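L-hydantoinase (Arthrobacter aurescens, PDB 1GKR) hydrolyses hydantoins as a zinc-dependent cyclic amidase, cleaving aryl derivatives more readily than alkyl ones, with a stereoselectivity that depends on the substrate. Local coordinates at residues A[267-272]-A[296-301]; A[345-350]-A[417-422]; A[2-7]-A[43-48]. One frame throughout, in Å; residues are numbered along the deposited sequence.

Contact 1. Residues A[267-272]-A[296-301]; sequences YLNITT and RLWEQL
Leu-268, where the short helix 265-268 ends, and Trp-298, midway along helix 291-303, bring the two backbones closest, with 6.7 Å between their CA atoms. That spacing is bridged by a side chain: the indole NE1 of Trp-298 donates to the carbonyl O of Leu-268 at 2.9 Å. The bond is bent, 134° at the hydrogen, and the oxygen lies off the indole plane while the nitrogen sits above the carbonyl plane. The same leucine covers the ring that its carbonyl holds. Its CD2 stands over the five-membered ring in a CH-pi contact, 4.2 Å from the centroid and almost on the ring normal, while its CB lies nearer the rim, 3.9 Å from Trp-298 CZ2. With CG beside the backbone N (chi1 -66°), the branch lies against the helix: CD2 also meets Leu-297 CB, and CD1 touches Leu-301 CD1 at 3.8 Å. At the indole edge, in plane, is Asn-269 OD1, its amide turned 80° from the ring; its ND2 bonds to Pro-265 O. A leucine in place of Trp-298 would probably leave the Leu-268 carbonyl without this donor, open a gap beneath its CD2 and CB and deprive Arg-354 of its cation-pi partner. Tyr-267 points its ring elsewhere, against the zinc ligand His-239, and its OH bonds to Pro-286 O. The arrangement is that of an amidohydrolase TIM barrel, in which a segment following strand 259-263, beside the binuclear zinc site, packs on an outer helix.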
loop_
_atom_site.group_PDB
_atom_site.type_symbol
_atom_site.label_atom_id
_atom_site.label_comp_id
_atom_site.label_asym_id
_atom_site.label_seq_id
_atom_site.Cartn_x
_atom_site.Cartn_y
_atom_site.Cartn_z
ATOM N N TYR A 267 21.183 -11.370 15.856
ATOM C CA TYR A 267 19.988 -11.731 15.121
ATOM C C TYR A 267 20.299 -12.313 13.760
ATOM O O TYR A 267 19.498 -13.071 13.216
ATOM C CB TYR A 267 19.084 -10.510 14.984
ATOM C CG TYR A 267 18.591 -10.019 16.314
ATOM C CD1 TYR A 267 17.694 -10.778 17.065
ATOM C CD2 TYR A 267 19.055 -8.818 16.851
ATOM C CE1 TYR A 267 17.270 -10.356 18.321
ATOM C CE2 TYR A 267 18.641 -8.383 18.109
ATOM C CZ TYR A 267 17.748 -9.156 18.839
ATOM O OH TYR A 267 17.337 -8.739 20.086
ATOM N N LEU A 268 21.459 -11.966 13.210
ATOM C CA LEU A 268 21.852 -12.473 11.898
ATOM C C LEU A 268 22.594 -13.805 11.972
ATOM O O LEU A 268 22.408 -14.665 11.114
ATOM C CB LEU A 268 22.732 -11.452 11.172
ATOM C CG LEU A 268 22.040 -10.145 10.780
ATOM C CD1 LEU A 268 23.051 -9.156 10.260
ATOM C CD2 LEU A 268 21.005 -10.425 9.734
ATOM N N ASN A 269 23.410 -13.976 13.011
ATOM C CA ASN A 269 24.212 -15.184 13.179
ATOM C C ASN A 269 23.691 -16.245 14.134
ATOM O O ASN A 269 24.401 -17.206 14.427
ATOM C CB ASN A 269 25.623 -14.787 13.589
ATOM C CG ASN A 269 26.285 -13.913 12.558
ATOM O OD1 ASN A 269 26.711 -14.392 11.509
ATOM N ND2 ASN A 269 26.356 -12.614 12.832
ATOM N N ILE A 270 22.471 -16.081 14.634
ATOM C CA ILE A 270 21.898 -17.074 15.539
ATOM C C ILE A 270 20.456 -17.296 15.151
ATOM O O ILE A 270 19.775 -16.387 14.680
ATOM C CB ILE A 270 21.945 -16.630 16.999
ATOM C CG1 ILE A 270 23.370 -16.267 17.386
ATOM C CG2 ILE A 270 21.483 -17.759 17.894
ATOM C CD1 ILE A 270 23.463 -15.693 18.766
ATOM N N THR A 271 19.985 -18.512 15.370
ATOM C CA THR A 271 18.633 -18.885 15.002
ATOM C C THR A 271 17.970 -19.620 16.131
ATOM O O THR A 271 18.650 -20.119 17.022
ATOM C CB THR A 271 18.694 -19.779 13.769
ATOM O OG1 THR A 271 18.656 -18.950 12.609
ATOM C CG2 THR A 271 17.582 -20.771 13.742
ATOM N N THR A 272 16.645 -19.691 16.111
ATOM C CA THR A 272 15.975 -20.406 17.177
ATOM C C THR A 272 16.384 -21.873 17.192
ATOM O O THR A 272 16.358 -22.492 18.253
ATOM C CB THR A 272 14.435 -20.294 17.108
ATOM O OG1 THR A 272 13.966 -20.660 15.805
ATOM C CG2 THR A 272 14.005 -18.886 17.443
ATOM N N ARG A 296 15.566 -14.068 5.317
ATOM C CA ARG A 296 15.055 -12.768 4.899
ATOM C C ARG A 296 15.946 -11.648 5.412
ATOM O O ARG A 296 16.338 -10.756 4.665
ATOM C CB ARG A 296 13.651 -12.562 5.449
ATOM C CG ARG A 296 12.560 -13.302 4.723
ATOM C CD ARG A 296 11.882 -12.371 3.730
ATOM N NE ARG A 296 11.043 -11.347 4.362
ATOM C CZ ARG A 296 10.080 -11.605 5.251
ATOM N NH1 ARG A 296 9.832 -12.858 5.633
ATOM N NH2 ARG A 296 9.348 -10.613 5.743
ATOM N N LEU A 297 16.247 -11.699 6.700
ATOM C CA LEU A 297 17.085 -10.698 7.342
ATOM C C LEU A 297 18.375 -10.475 6.571
ATOM O O LEU A 297 18.762 -9.326 6.310
ATOM C CB LEU A 297 17.411 -11.147 8.761
ATOM C CG LEU A 297 16.966 -10.286 9.941
ATOM C CD1 LEU A 297 15.567 -9.754 9.743
ATOM C CD2 LEU A 297 17.044 -11.143 11.195
ATOM N N TRP A 298 19.039 -11.568 6.200
ATOM C CA TRP A 298 20.295 -11.468 5.463
ATOM C C TRP A 298 20.139 -10.806 4.100
ATOM O O TRP A 298 21.053 -10.121 3.633
ATOM C CB TRP A 298 20.936 -12.834 5.295
ATOM C CG TRP A 298 21.785 -13.244 6.456
ATOM C CD1 TRP A 298 21.473 -14.160 7.434
ATOM C CD2 TRP A 298 23.121 -12.812 6.729
ATOM N NE1 TRP A 298 22.536 -14.330 8.285
ATOM C CE2 TRP A 298 23.562 -13.517 7.880
ATOM C CE3 TRP A 298 23.992 -11.902 6.112
ATOM C CZ2 TRP A 298 24.839 -13.340 8.427
ATOM C CZ3 TRP A 298 25.263 -11.722 6.653
ATOM C CH2 TRP A 298 25.675 -12.442 7.802
ATOM N N GLU A 299 18.994 -11.014 3.458
ATOM C CA GLU A 299 18.746 -10.388 2.165
ATOM C C GLU A 299 18.552 -8.893 2.381
ATOM O O GLU A 299 19.125 -8.059 1.687
ATOM C CB GLU A 299 17.491 -10.958 1.528
ATOM C CG GLU A 299 17.658 -12.320 0.905
ATOM C CD GLU A 299 16.340 -12.865 0.377
ATOM O OE1 GLU A 299 15.592 -12.084 -0.263
ATOM O OE2 GLU A 299 16.059 -14.067 0.598
ATOM N N GLN A 300 17.735 -8.560 3.366
ATOM C CA GLN A 300 17.465 -7.171 3.668
ATOM C C GLN A 300 18.748 -6.420 3.991
ATOM O O GLN A 300 18.898 -5.250 3.636
ATOM C CB GLN A 300 16.489 -7.088 4.836
ATOM C CG GLN A 300 15.211 -7.856 4.588
ATOM C CD GLN A 300 14.224 -7.687 5.706
ATOM O OE1 GLN A 300 14.554 -7.902 6.875
ATOM N NE2 GLN A 300 13.000 -7.309 5.363
ATOM N N LEU A 301 19.678 -7.101 4.652
ATOM C CA LEU A 301 20.939 -6.481 5.030
ATOM C C LEU A 301 21.719 -6.069 3.791
ATOM O O LEU A 301 22.034 -4.898 3.603
ATOM C CB LEU A 301 21.780 -7.454 5.858
ATOM C CG LEU A 301 22.774 -6.929 6.899
ATOM C CD1 LEU A 301 24.006 -7.808 6.862
ATOM C CD2 LEU A 301 23.149 -5.495 6.641
#

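Contact 2. Residues A[345-350]-A[417-422]; sequences MLTNGV and MPVTGA
Thr-347 OG1 has three polar partners. The backbone N of Thr-420 donates to it at 2.8 Å in a fairly straight bond (154°), the N of Gly-421 adds a weak one at 3.4 Å, and the hydroxyl is also hydrogen-bonded to Pro-343 O, one turn back in its own helix. One helical side chain thus serves two successive amides at the point where the other chain leaves strand geometry. The first torsion explains the division of labour within the threonine: at chi1 -68° OG1 lies beside its own backbone N, anti to the carbonyl carbon, and CG2 stands anti to the backbone N, where it rests 3.6 Å from Pro-418 O. The side chains of Thr-347 and Thr-420 cross at about a right angle.

Two waters extend the polar seam. One donates to the carbonyl O of Thr-347 and lies 2.8 Å from Thr-420 OG1, a hydroxyl that is also bonded to Asn-351 ND2. The second donates to Pro-418 O at 2.7 Å and, weakly, to Asn-348 OD1, which is also hydrogen-bonded to Lys-352 NZ. Beside this seam a hydrocarbon group takes over: Leu-346 lays CD2 against the backbone of Gly-421 and Ala-422, 3.9 Å from Ala-422 N.

The helix widens here into a pi-type turn, Val-350 N bonding to Met-345 O at 3.1 Å. Leu-346 also touches Leu-360 of helix 357-372, as do Met-345 and Val-350, so helix 341-350 packs on that helix as well as on 417-422. On the strand side, backbone bonds join Val-419 to Thr-398 and Ala-422 to Asp-393, tying the segment into the antiparallel pairing of strand 418-428 with 398-399 and 389-393.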
loop_
_atom_site.group_PDB
_atom_site.type_symbol
_atom_site.label_atom_id
_atom_site.label_comp_id
_atom_site.label_asym_id
_atom_site.label_seq_id
_atom_site.Cartn_x
_atom_site.Cartn_y
_atom_site.Cartn_z
ATOM N N MET A 345 30.463 -10.892 11.412
ATOM C CA MET A 345 29.928 -10.367 10.148
ATOM C C MET A 345 30.887 -10.663 8.995
ATOM O O MET A 345 30.472 -11.032 7.895
ATOM C CB MET A 345 29.705 -8.855 10.232
ATOM C CG MET A 345 28.623 -8.431 11.187
ATOM S SD MET A 345 27.145 -9.448 11.056
ATOM C CE MET A 345 26.575 -9.050 9.410
ATOM N N LEU A 346 32.176 -10.482 9.254
ATOM C CA LEU A 346 33.203 -10.747 8.263
ATOM C C LEU A 346 33.176 -12.229 7.882
ATOM O O LEU A 346 33.204 -12.585 6.709
ATOM C CB LEU A 346 34.558 -10.399 8.861
ATOM C CG LEU A 346 35.347 -9.204 8.334
ATOM C CD1 LEU A 346 34.439 -8.127 7.782
ATOM C CD2 LEU A 346 36.212 -8.690 9.472
ATOM N N THR A 347 33.099 -13.085 8.894
ATOM C CA THR A 347 33.093 -14.527 8.704
ATOM C C THR A 347 31.870 -15.119 8.009
ATOM O O THR A 347 32.004 -15.792 6.993
ATOM C CB THR A 347 33.282 -15.246 10.063
ATOM O OG1 THR A 347 34.609 -15.007 10.541
ATOM C CG2 THR A 347 33.061 -16.736 9.932
ATOM N N ASN A 348 30.683 -14.875 8.548
ATOM C CA ASN A 348 29.474 -15.443 7.970
ATOM C C ASN A 348 28.772 -14.565 6.958
ATOM O O ASN A 348 27.774 -14.979 6.355
ATOM C CB ASN A 348 28.506 -15.803 9.081
ATOM C CG ASN A 348 29.126 -16.727 10.098
ATOM O OD1 ASN A 348 29.453 -17.873 9.792
ATOM N ND2 ASN A 348 29.311 -16.228 11.312
ATOM N N GLY A 349 29.278 -13.346 6.789
ATOM C CA GLY A 349 28.696 -12.426 5.833
ATOM C C GLY A 349 29.599 -12.243 4.621
ATOM O O GLY A 349 29.324 -12.765 3.534
ATOM N N VAL A 350 30.694 -11.516 4.809
ATOM C CA VAL A 350 31.624 -11.254 3.724
ATOM C C VAL A 350 32.271 -12.507 3.158
ATOM O O VAL A 350 32.114 -12.794 1.973
ATOM C CB VAL A 350 32.725 -10.270 4.156
ATOM C CG1 VAL A 350 33.744 -10.120 3.043
ATOM C CG2 VAL A 350 32.106 -8.916 4.478
ATOM N N MET A 417 32.495 -21.099 17.819
ATOM C CA MET A 417 32.278 -20.922 16.392
ATOM C C MET A 417 33.514 -20.473 15.642
ATOM O O MET A 417 34.379 -19.779 16.184
ATOM C CB MET A 417 31.158 -19.936 16.153
ATOM C CG MET A 417 29.811 -20.560 16.266
ATOM S SD MET A 417 28.537 -19.347 15.947
ATOM C CE MET A 417 27.321 -19.876 17.218
ATOM N N PRO A 418 33.623 -20.878 14.373
ATOM C CA PRO A 418 34.771 -20.511 13.544
ATOM C C PRO A 418 34.794 -19.044 13.143
ATOM O O PRO A 418 33.752 -18.398 13.019
ATOM C CB PRO A 418 34.638 -21.441 12.344
ATOM C CG PRO A 418 33.180 -21.598 12.217
ATOM C CD PRO A 418 32.727 -21.789 13.646
ATOM N N VAL A 419 36.005 -18.537 12.948
ATOM C CA VAL A 419 36.247 -17.158 12.557
ATOM C C VAL A 419 37.222 -17.192 11.384
ATOM O O VAL A 419 38.338 -17.690 11.524
ATOM C CB VAL A 419 36.891 -16.385 13.717
ATOM C CG1 VAL A 419 37.248 -14.979 13.278
ATOM C CG2 VAL A 419 35.949 -16.372 14.905
ATOM N N THR A 420 36.813 -16.667 10.234
ATOM C CA THR A 420 37.684 -16.671 9.063
ATOM C C THR A 420 38.147 -15.276 8.654
ATOM O O THR A 420 38.903 -15.121 7.699
ATOM C CB THR A 420 36.991 -17.328 7.851
ATOM O OG1 THR A 420 35.792 -16.606 7.530
ATOM C CG2 THR A 420 36.652 -18.778 8.155
ATOM N N GLY A 421 37.693 -14.257 9.371
ATOM C CA GLY A 421 38.105 -12.907 9.039
ATOM C C GLY A 421 38.094 -12.066 10.294
ATOM O O GLY A 421 37.239 -12.263 11.154
ATOM N N ALA A 422 39.037 -11.139 10.421
ATOM C CA ALA A 422 39.075 -10.305 11.609
ATOM C C ALA A 422 40.061 -9.167 11.494
ATOM O O ALA A 422 40.983 -9.209 10.679
ATOM C CB ALA A 422 39.427 -11.151 12.814
HETATM O O HOH W 1 33.713 -18.315 6.735
HETATM O O HOH W 2 31.181 -18.996 12.417
#

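Contact 3. Residues A[2-7]-A[43-48]; sequences FDVIVK and RTIDAG
Ile-5 and Ile-45 stand at the middle of a parallel ladder that illustrates how such pairs interlock. Ile-5 O accepts from Ile-45 N at 2.8 Å, nearly linear at 176°, while the N of Ile-5 donates to Arg-43 O. Ile-45 O then accepts from Lys-7 N, and Lys-7 O from Ala-47 N; at the other end Arg-43 N reaches Asp-3 O at 3.1 Å. The strand axes are 4.7 Å apart and 12° from parallel. Between these bonds, CA-H...O contacts run from Val-4 to Arg-43 O and from Val-6 to Ile-45 O.

Side chains alternate between the two faces. On one, Val-4 CG2 meets Ile-45 CG1 at 4.0 Å and Val-6 CG1 approaches Ile-45 CB at 4.2 Å. On the other, Lys-7 leans across to its neighbour strand: CG sits between the backbone N and the carbonyl carbon (chi1 49°), the chain runs on over Thr-44, with Lys-7 CE 3.8 Å from Thr-44 CG2, and a bend at its last torsion puts NZ 3.6 Å from Asp-46 OD2 in a salt bridge.

A second shell sets these groups. Asp-46 OD1 accepts from Gly-48 N, forming an Asx turn, and is bonded to Asn-8 ND2 as well, so the oxygen that does not face Lys-7 NZ is held by two N-H groups. Asp-3 and Val-4 both face Val-24 in a classic beta bulge, and Asp-3 OD2 bonds to Asp-26 N. Leu-389 and Ile-391 of strand 389-393 pack on Val-6 and Ile-45, whereas Ile-5 lies against Leu-23 and Val-39. Such sheet packing between N-terminal and late strands is characteristic of the beta-sandwich domain that accompanies the barrel in hydantoinases.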
loop_
_atom_site.group_PDB
_atom_site.type_symbol
_atom_site.label_atom_id
_atom_site.label_comp_id
_atom_site.label_asym_id
_atom_site.label_seq_id
_atom_site.Cartn_x
_atom_site.Cartn_y
_atom_site.Cartn_z
ATOM N N PHE A 2 55.234 13.525 8.403
ATOM C CA PHE A 2 54.040 12.808 8.838
ATOM C C PHE A 2 54.285 11.869 10.008
ATOM O O PHE A 2 55.342 11.247 10.103
ATOM C CB PHE A 2 53.451 12.039 7.651
ATOM C CG PHE A 2 52.927 12.934 6.557
ATOM C CD1 PHE A 2 51.770 13.685 6.748
ATOM C CD2 PHE A 2 53.607 13.056 5.357
ATOM C CE1 PHE A 2 51.301 14.540 5.762
ATOM C CE2 PHE A 2 53.143 13.909 4.368
ATOM C CZ PHE A 2 51.989 14.653 4.572
ATOM N N ASP A 3 53.302 11.769 10.899
ATOM C CA ASP A 3 53.443 10.910 12.064
ATOM C C ASP A 3 53.458 9.453 11.651
ATOM O O ASP A 3 54.260 8.673 12.160
ATOM C CB ASP A 3 52.315 11.151 13.073
ATOM C CG ASP A 3 52.258 12.592 13.556
ATOM O OD1 ASP A 3 53.328 13.225 13.663
ATOM O OD2 ASP A 3 51.147 13.090 13.840
ATOM N N VAL A 4 52.580 9.076 10.731
ATOM C CA VAL A 4 52.536 7.692 10.273
ATOM C C VAL A 4 51.929 7.581 8.888
ATOM O O VAL A 4 51.086 8.389 8.498
ATOM C CB VAL A 4 51.735 6.789 11.260
ATOM C CG1 VAL A 4 50.417 7.417 11.572
ATOM C CG2 VAL A 4 51.511 5.400 10.663
ATOM N N ILE A 5 52.387 6.579 8.146
ATOM C CA ILE A 5 51.898 6.308 6.810
ATOM C C ILE A 5 51.524 4.842 6.731
ATOM O O ILE A 5 52.328 3.964 7.058
ATOM C CB ILE A 5 52.966 6.591 5.736
ATOM C CG1 ILE A 5 53.095 8.093 5.516
ATOM C CG2 ILE A 5 52.585 5.930 4.412
ATOM C CD1 ILE A 5 54.146 8.452 4.491
ATOM N N VAL A 6 50.290 4.576 6.322
ATOM C CA VAL A 6 49.831 3.204 6.169
ATOM C C VAL A 6 49.811 3.047 4.665
ATOM O O VAL A 6 49.019 3.701 3.982
ATOM C CB VAL A 6 48.402 3.009 6.709
ATOM C CG1 VAL A 6 48.061 1.539 6.712
ATOM C CG2 VAL A 6 48.276 3.601 8.105
ATOM N N LYS A 7 50.692 2.212 4.128
ATOM C CA LYS A 7 50.702 2.066 2.688
ATOM C C LYS A 7 50.241 0.742 2.126
ATOM O O LYS A 7 50.208 -0.273 2.827
ATOM C CB LYS A 7 52.071 2.447 2.122
ATOM C CG LYS A 7 53.275 1.842 2.769
ATOM C CD LYS A 7 54.490 2.659 2.325
ATOM C CE LYS A 7 55.798 1.923 2.581
ATOM N NZ LYS A 7 55.879 0.612 1.843
ATOM N N ARG A 43 56.677 6.802 11.581
ATOM C CA ARG A 43 56.359 5.387 11.615
ATOM C C ARG A 43 55.714 4.991 10.288
ATOM O O ARG A 43 55.005 5.779 9.679
ATOM C CB ARG A 43 55.412 5.142 12.807
ATOM C CG ARG A 43 54.712 3.774 12.881
ATOM C CD ARG A 43 55.558 2.648 13.512
ATOM N NE ARG A 43 54.791 1.405 13.701
ATOM C CZ ARG A 43 53.893 1.195 14.668
ATOM N NH1 ARG A 43 53.624 2.141 15.572
ATOM N NH2 ARG A 43 53.253 0.030 14.726
ATOM N N THR A 44 55.982 3.776 9.831
ATOM C CA THR A 44 55.405 3.296 8.589
ATOM C C THR A 44 54.765 1.923 8.752
ATOM O O THR A 44 55.370 0.996 9.291
ATOM C CB THR A 44 56.465 3.240 7.472
ATOM O OG1 THR A 44 56.568 4.529 6.866
ATOM C CG2 THR A 44 56.092 2.227 6.405
ATOM N N ILE A 45 53.525 1.805 8.292
ATOM C CA ILE A 45 52.813 0.546 8.372
ATOM C C ILE A 45 52.537 0.083 6.951
ATOM O O ILE A 45 52.011 0.841 6.134
ATOM C CB ILE A 45 51.450 0.699 9.065
ATOM C CG1 ILE A 45 51.585 1.454 10.388
ATOM C CG2 ILE A 45 50.845 -0.674 9.271
ATOM C CD1 ILE A 45 52.106 0.625 11.498
ATOM N N ASP A 46 52.882 -1.157 6.647
ATOM C CA ASP A 46 52.625 -1.676 5.315
ATOM C C ASP A 46 51.436 -2.609 5.418
ATOM O O ASP A 46 51.523 -3.646 6.073
ATOM C CB ASP A 46 53.821 -2.461 4.797
ATOM C CG ASP A 46 53.744 -2.725 3.296
ATOM O OD1 ASP A 46 52.632 -2.981 2.773
ATOM O OD2 ASP A 46 54.809 -2.685 2.642
ATOM N N ALA A 47 50.329 -2.246 4.778
ATOM C CA ALA A 47 49.134 -3.083 4.817
ATOM C C ALA A 47 49.304 -4.273 3.871
ATOM O O ALA A 47 48.546 -5.245 3.926
ATOM C CB ALA A 47 47.904 -2.262 4.431
ATOM N N GLY A 48 50.305 -4.180 2.999
ATOM C CA GLY A 48 50.580 -5.251 2.062
ATOM C C GLY A 48 49.417 -5.595 1.161
ATOM O O GLY A 48 49.283 -6.736 0.716
#

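In the fold
From the N terminus, contact 3 comes first, bringing 43-48 back beside 2-7 and closing 35 residues rich in strand. Contact 1 then closes a 23-residue excursion between helix 265-268 and helix 291-303, and contact 2 spans 66 residues from helix 341-350 to strand 418-428. The three follow in series, none nesting or crossing. Contacts 1 and 2 nevertheless touch: Trp-298 packs on Asn-348 and Gly-349, and Leu-268 meets Met-345, making one continuous patch. Contact 3 stands apart, its centre about 37 Å from that of contact 1 and 26 Å from that of contact 2, although Val-6 and Ile-45 pack on strand 389-393, which pairs with strand 418-428 of contact 2.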